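Mitochondrial edited mRNA stability factor 1 (PDB 6NL1) probably acts as a Nudix-fold enzyme that processes the 5' ends of mitochondrial mRNAs in Trypanosoma brucei and contributes to the stability of edited transcripts. Local coordinates at residues S115-E120 with Y284-P289; L110-S115 with H276-V281. All blocks are in the same frame, centred on the assembly; numbering follows the deposited sequence.

Contact 1: S115-E120 with Y284-P289. With SO4 (sulfate ion), chain C.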
loop_
_atom_site.group_PDB
_atom_site.type_symbol
_atom_site.label_atom_id
_atom_site.label_comp_id
_atom_site.label_asym_id
_atom_site.label_seq_id
_atom_site.Cartn_x
_atom_site.Cartn_y
_atom_site.Cartn_z
ATOM N N SER A 115 -6.486 -8.047 4.968
ATOM C CA SER A 115 -6.830 -7.918 3.558
ATOM C C SER A 115 -5.850 -7.019 2.833
ATOM O O SER A 115 -4.937 -7.506 2.172
ATOM C CB SER A 115 -8.259 -7.398 3.406
ATOM O OG SER A 115 -8.458 -6.258 4.228
ATOM N N GLY A 116 -6.042 -5.706 2.968
ATOM C CA GLY A 116 -5.187 -4.742 2.308
ATOM C C GLY A 116 -5.824 -4.171 1.050
ATOM O O GLY A 116 -6.549 -4.873 0.356
ATOM N N PRO A 117 -5.541 -2.894 0.741
ATOM C CA PRO A 117 -6.136 -2.258 -0.444
ATOM C C PRO A 117 -5.936 -3.091 -1.708
ATOM O O PRO A 117 -6.862 -3.205 -2.507
ATOM C CB PRO A 117 -5.375 -0.928 -0.555
ATOM C CG PRO A 117 -4.892 -0.650 0.831
ATOM C CD PRO A 117 -4.588 -2.005 1.430
ATOM N N MET A 118 -4.746 -3.656 -1.887
ATOM C CA MET A 118 -4.460 -4.512 -3.048
ATOM C C MET A 118 -4.261 -5.961 -2.615
ATOM O O MET A 118 -3.493 -6.698 -3.240
ATOM C CB MET A 118 -3.196 -4.042 -3.798
ATOM C CG MET A 118 -3.315 -2.706 -4.552
ATOM S SD MET A 118 -4.686 -2.712 -5.714
ATOM C CE MET A 118 -4.251 -4.022 -6.862
ATOM N N ARG A 119 -4.920 -6.363 -1.531
ATOM C CA ARG A 119 -4.856 -7.752 -1.070
ATOM C C ARG A 119 -3.444 -8.173 -0.693
ATOM O O ARG A 119 -3.073 -9.348 -0.796
ATOM C CB ARG A 119 -5.452 -8.704 -2.124
ATOM C CG ARG A 119 -6.962 -8.467 -2.322
ATOM C CD ARG A 119 -7.591 -9.472 -3.304
ATOM N NE ARG A 119 -7.478 -10.866 -2.865
ATOM C CZ ARG A 119 -8.341 -11.480 -2.053
ATOM N NH1 ARG A 119 -9.389 -10.828 -1.551
ATOM N NH2 ARG A 119 -8.149 -12.754 -1.735
ATOM N N GLU A 120 -2.661 -7.197 -0.256
ATOM C CA GLU A 120 -1.320 -7.441 0.250
ATOM C C GLU A 120 -1.301 -8.545 1.309
ATOM O O GLU A 120 -0.452 -9.429 1.266
ATOM C CB GLU A 120 -0.737 -6.149 0.852
ATOM C CG GLU A 120 -0.390 -5.096 -0.186
ATOM C CD GLU A 120 -1.540 -4.142 -0.501
ATOM O OE1 GLU A 120 -2.715 -4.419 -0.145
ATOM O OE2 GLU A 120 -1.251 -3.099 -1.116
ATOM N N TYR A 284 -13.858 4.555 1.825
ATOM C CA TYR A 284 -12.572 3.952 1.482
ATOM C C TYR A 284 -12.025 3.224 2.697
ATOM O O TYR A 284 -10.905 3.498 3.135
ATOM C CB TYR A 284 -11.577 5.029 1.069
ATOM C CG TYR A 284 -11.943 5.847 -0.152
ATOM C CD1 TYR A 284 -12.827 5.368 -1.116
ATOM C CD2 TYR A 284 -11.369 7.103 -0.351
ATOM C CE1 TYR A 284 -13.133 6.131 -2.247
ATOM C CE2 TYR A 284 -11.661 7.860 -1.464
ATOM C CZ TYR A 284 -12.538 7.376 -2.412
ATOM O OH TYR A 284 -12.819 8.166 -3.515
ATOM N N TYR A 285 -12.826 2.301 3.224
ATOM C CA TYR A 285 -12.585 1.659 4.516
ATOM C C TYR A 285 -11.388 0.717 4.494
ATOM O O TYR A 285 -10.942 0.261 5.550
ATOM C CB TYR A 285 -13.831 0.874 4.949
ATOM C CG TYR A 285 -14.280 -0.085 3.869
ATOM C CD1 TYR A 285 -13.665 -1.322 3.704
ATOM C CD2 TYR A 285 -15.290 0.268 2.983
ATOM C CE1 TYR A 285 -14.064 -2.197 2.680
ATOM C CE2 TYR A 285 -15.693 -0.587 1.981
ATOM C CZ TYR A 285 -15.079 -1.815 1.824
ATOM O OH TYR A 285 -15.501 -2.648 0.800
ATOM N N TRP A 286 -10.883 0.414 3.297
ATOM C CA TRP A 286 -9.699 -0.444 3.139
ATOM C C TRP A 286 -8.370 0.287 3.392
ATOM O O TRP A 286 -7.331 -0.350 3.566
ATOM C CB TRP A 286 -9.665 -1.030 1.717
ATOM C CG TRP A 286 -9.802 0.016 0.667
ATOM C CD1 TRP A 286 -8.800 0.782 0.128
ATOM C CD2 TRP A 286 -11.016 0.433 0.026
ATOM N NE1 TRP A 286 -9.318 1.649 -0.807
ATOM C CE2 TRP A 286 -10.676 1.453 -0.888
ATOM C CE3 TRP A 286 -12.356 0.034 0.134
ATOM C CZ2 TRP A 286 -11.630 2.084 -1.684
ATOM C CZ3 TRP A 286 -13.298 0.657 -0.656
ATOM C CH2 TRP A 286 -12.934 1.673 -1.552
ATOM N N ARG A 287 -8.389 1.618 3.374
ATOM C CA ARG A 287 -7.141 2.388 3.418
ATOM C C ARG A 287 -6.390 2.121 4.695
ATOM O O ARG A 287 -6.998 1.982 5.753
ATOM C CB ARG A 287 -7.418 3.879 3.329
ATOM C CG ARG A 287 -7.986 4.322 2.003
ATOM C CD ARG A 287 -8.059 5.868 1.963
ATOM N NE ARG A 287 -7.384 6.256 0.750
ATOM C CZ ARG A 287 -6.406 7.136 0.660
ATOM N NH1 ARG A 287 -5.991 7.816 1.722
ATOM N NH2 ARG A 287 -5.872 7.342 -0.529
ATOM N N VAL A 288 -5.067 2.067 4.609
ATOM C CA VAL A 288 -4.272 1.772 5.797
ATOM C C VAL A 288 -3.335 2.929 6.126
ATOM O O VAL A 288 -3.042 3.766 5.268
ATOM C CB VAL A 288 -3.428 0.492 5.611
ATOM C CG1 VAL A 288 -4.335 -0.718 5.413
ATOM C CG2 VAL A 288 -2.462 0.660 4.434
ATOM N N PRO A 289 -2.859 2.974 7.373
ATOM C CA PRO A 289 -1.826 3.951 7.722
ATOM C C PRO A 289 -0.549 3.742 6.899
ATOM O O PRO A 289 -0.202 2.630 6.494
ATOM C CB PRO A 289 -1.551 3.663 9.205
ATOM C CG PRO A 289 -2.833 3.003 9.714
ATOM C CD PRO A 289 -3.282 2.166 8.534
HETATM S S SO4 C . -5.148 -13.681 -3.893
HETATM O O1 SO4 C . -5.906 -14.342 -4.956
HETATM O O2 SO4 C . -3.772 -14.172 -3.915
HETATM O O3 SO4 C . -5.147 -12.233 -4.107
HETATM O O4 SO4 C . -5.763 -13.980 -2.599
#

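Contact 2: L110-S115 with H276-V281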
loop_
_atom_site.group_PDB
_atom_site.type_symbol
_atom_site.label_atom_id
_atom_site.label_comp_id
_atom_site.label_asym_id
_atom_site.label_seq_id
_atom_site.Cartn_x
_atom_site.Cartn_y
_atom_site.Cartn_z
ATOM N N LEU A 110 -10.448 -3.841 11.930
ATOM C CA LEU A 110 -9.753 -5.124 12.010
ATOM C C LEU A 110 -9.618 -5.802 10.642
ATOM O O LEU A 110 -8.566 -6.337 10.308
ATOM C CB LEU A 110 -10.458 -6.051 13.014
ATOM C CG LEU A 110 -10.581 -5.478 14.439
ATOM C CD1 LEU A 110 -11.200 -6.476 15.404
ATOM C CD2 LEU A 110 -9.221 -5.017 14.956
ATOM N N ALA A 111 -10.680 -5.763 9.845
ATOM C CA ALA A 111 -10.695 -6.473 8.567
ATOM C C ALA A 111 -9.589 -5.996 7.635
ATOM O O ALA A 111 -9.018 -6.789 6.884
ATOM C CB ALA A 111 -12.052 -6.344 7.887
ATOM N N ARG A 112 -9.265 -4.707 7.684
ATOM C CA ARG A 112 -8.227 -4.205 6.801
ATOM C C ARG A 112 -6.866 -4.843 7.105
ATOM O O ARG A 112 -5.978 -4.834 6.261
ATOM C CB ARG A 112 -8.134 -2.688 6.867
ATOM C CG ARG A 112 -7.429 -2.173 8.102
ATOM C CD ARG A 112 -7.219 -0.682 7.971
ATOM N NE ARG A 112 -8.495 -0.020 7.766
ATOM C CZ ARG A 112 -9.095 0.730 8.682
ATOM N NH1 ARG A 112 -8.508 0.930 9.858
ATOM N NH2 ARG A 112 -10.274 1.287 8.412
ATOM N N LYS A 113 -6.713 -5.409 8.299
ATOM C CA LYS A 113 -5.435 -5.999 8.710
ATOM C C LYS A 113 -5.183 -7.375 8.111
ATOM O O LYS A 113 -4.058 -7.870 8.139
ATOM C CB LYS A 113 -5.339 -6.060 10.238
ATOM C CG LYS A 113 -5.371 -4.660 10.890
ATOM C CD LYS A 113 -5.283 -4.749 12.412
ATOM C CE LYS A 113 -5.199 -3.368 13.053
ATOM N NZ LYS A 113 -5.081 -3.500 14.536
ATOM N N VAL A 114 -6.233 -7.993 7.581
ATOM C CA VAL A 114 -6.113 -9.318 6.999
ATOM C C VAL A 114 -6.352 -9.253 5.501
ATOM O O VAL A 114 -6.410 -10.277 4.825
ATOM C CB VAL A 114 -7.121 -10.314 7.613
ATOM C CG1 VAL A 114 -6.901 -10.419 9.113
ATOM C CG2 VAL A 114 -8.551 -9.897 7.299
ATOM N N SER A 115 -6.486 -8.047 4.968
ATOM C CA SER A 115 -6.830 -7.918 3.558
ATOM C C SER A 115 -5.850 -7.019 2.833
ATOM O O SER A 115 -4.937 -7.506 2.172
ATOM C CB SER A 115 -8.259 -7.398 3.406
ATOM O OG SER A 115 -8.458 -6.258 4.228
ATOM N N HIS A 276 3.528 8.899 10.933
ATOM C CA HIS A 276 2.610 8.194 10.062
ATOM C C HIS A 276 1.546 9.141 9.553
ATOM O O HIS A 276 1.285 10.181 10.151
ATOM C CB HIS A 276 1.967 7.011 10.794
ATOM C CG HIS A 276 1.011 7.418 11.869
ATOM N ND1 HIS A 276 -0.330 7.617 11.630
ATOM C CD2 HIS A 276 1.207 7.677 13.183
ATOM C CE1 HIS A 276 -0.925 7.979 12.755
ATOM N NE2 HIS A 276 -0.014 8.022 13.710
ATOM N N LEU A 277 0.960 8.784 8.419
ATOM C CA LEU A 277 -0.187 9.492 7.877
ATOM C C LEU A 277 -1.314 8.478 7.743
ATOM O O LEU A 277 -1.082 7.317 7.401
ATOM C CB LEU A 277 0.117 10.084 6.496
ATOM C CG LEU A 277 1.227 11.127 6.344
ATOM C CD1 LEU A 277 1.371 11.536 4.876
ATOM C CD2 LEU A 277 0.971 12.345 7.224
ATOM N N TYR A 278 -2.528 8.920 8.027
ATOM C CA TYR A 278 -3.710 8.100 7.884
ATOM C C TYR A 278 -4.900 9.014 7.658
ATOM O O TYR A 278 -5.473 9.556 8.606
ATOM C CB TYR A 278 -3.929 7.245 9.125
ATOM C CG TYR A 278 -5.183 6.404 9.047
ATOM C CD1 TYR A 278 -5.353 5.454 8.036
ATOM C CD2 TYR A 278 -6.203 6.562 9.981
ATOM C CE1 TYR A 278 -6.516 4.683 7.965
ATOM C CE2 TYR A 278 -7.362 5.799 9.919
ATOM C CZ TYR A 278 -7.517 4.864 8.911
ATOM O OH TYR A 278 -8.675 4.114 8.868
ATOM N N GLN A 279 -5.242 9.207 6.392
ATOM C CA GLN A 279 -6.336 10.084 6.015
ATOM C C GLN A 279 -7.328 9.251 5.222
ATOM O O GLN A 279 -6.976 8.697 4.194
ATOM C CB GLN A 279 -5.819 11.218 5.134
ATOM C CG GLN A 279 -6.908 12.167 4.697
ATOM C CD GLN A 279 -7.674 12.720 5.884
ATOM O OE1 GLN A 279 -7.074 13.236 6.824
ATOM N NE2 GLN A 279 -9.006 12.603 5.854
ATOM N N THR A 280 -8.565 9.157 5.687
ATOM C CA THR A 280 -9.539 8.338 4.977
ATOM C C THR A 280 -10.979 8.766 5.255
ATOM O O THR A 280 -11.223 9.657 6.060
ATOM C CB THR A 280 -9.388 6.853 5.348
ATOM O OG1 THR A 280 -10.158 6.055 4.441
ATOM C CG2 THR A 280 -9.857 6.602 6.792
ATOM N N VAL A 281 -11.915 8.107 4.577
ATOM C CA VAL A 281 -13.345 8.336 4.726
ATOM C C VAL A 281 -14.015 6.962 4.751
ATOM O O VAL A 281 -13.419 5.985 4.310
ATOM C CB VAL A 281 -13.899 9.166 3.555
ATOM C CG1 VAL A 281 -13.337 10.581 3.595
ATOM C CG2 VAL A 281 -13.562 8.494 2.222
#

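Contact 1: S115-E120 with Y284-P289
The sulfate ion is gripped by Arg119 through two nearly linear bonds: NH2 reaches O4 at 2.8 Å (171°) and NE reaches O3 at 3.0 Å, also at 171°. With the sulfur lying in the guanidinium plane, this is an edge-on, two-pronged approach, with Lys126 NZ as a further donor to the sulfate. The ion probably came from the crystallisation liquor. Arg119 NH1 turns instead to the carbonyl of Ile133, which limits rotation of the guanidinium.

Across the contact the meeting is apolar and rests on Pro117. Its CB lies 3.9 Å from Trp286 CD1, an oblique approach to the indole, while its CG stands 3.7 Å from the carbonyl O of Trp286. The third ring carbon, CD, packs against Val288 CG1 at 4.2 Å. No hydrogen bond joins the two segments; the contacts are van der Waals packing of the Pro117 ring. Trp286 has its CG wedged between the backbone N and the carbonyl carbon (chi1 52°), and NE1 is bonded to Asp231. Tyr284 CA sits over one indole face, while the indole edge at CE3 points at the face of Tyr285, 3.6 Å above that ring's plane.

Each segment contains a type I beta turn, closed by Arg119 N to Gly116 O at 2.9 Å and Arg287 N to Tyr284 O at 3.1 Å. Glu120 curls back over the first turn and takes the N-H of Met118 on the syn side of OE1 but tilted out of the carboxylate plane, while OE2 meets Tyr200 OH. Pro117 and Val288 both also pack on Tyr200, in strand 200-207. Two type I beta turns thus meet through Pro117 and Trp286, with Val288 just past the second turn, at the GDP site of this Nudix-family protein, to which Val288 contributes; GDP is not bound here.

Contact 2: L110-S115 with H276-V281
Tyr278, the first residue beyond the end of strand 272-277, meets Arg112 with its hydroxyl set over one face of the guanidinium. The evidence is in three similar separations: Tyr278 OH lies 3.3 Å from Arg112 NH1, 3.3 Å from Arg112 NH2 and 3.4 Å from Arg112 CZ. An oxygen so placed stands off the plane in which the N-H groups point, and neither nitrogen has the angle for a hydrogen bond. The ring and guanidinium planes are 55° apart, and the two side chains arrive from opposite directions. Tyr278 gets there by holding CG anti to its own backbone N (chi1 178°), whereas the arginine chain bends at chi3 (57°).

The guanidinium is positioned by partners beyond these two segments: NH1 forms a salt bridge with Asp168, and NH2 is held by a backbone carbonyl of the 284-289 loop; Arg112 also packs on Val288. These bonds would fix its rotation and leave a face turned to the phenol oxygen. Asp168 also touches Tyr278, so the acid lies near both members of the pair.

Next in sequence, Gln279 is a residue seen to bind GDP in this protein. Thr280 then packs on Ala167.

On the other side, Ala111 O receives Val114 N at 3.1 Å and Ser115 OG at 2.8 Å from opposite faces of its carbonyl plane, holding the backbone around residues 111-115. Ala111 and Ser115 rest on Leu135 of strand 132-137, and Leu110 and Val114 on Trp104 of strand 100-107, while Leu277 pairs through its backbone with Val290 at the start of strand 290-296.

Contacts 1 and 2 lie with their centres about 6 Å apart, share Ser115 and interleave along the chain: 110-115 runs into 115-120, and 276-281 precedes 284-289. Probable hydrogen bonds connect them directly, Arg287 NH1 to Gln279 O at 2.8 Å and Arg112 NH2 to Tyr285 O at 3.1 Å. Together they join the loop between helices 108-111 and 120-129 to the loop between strands 272-277 and 290-296. Each holds one GDP-site residue, Val288 in contact 1 and Gln279 in contact 2, though no GDP is bound in this model. The side chain of Val288 is about 4 Å from that of Arg112 and about 8 Å from that of Arg202, another GDP-binding residue.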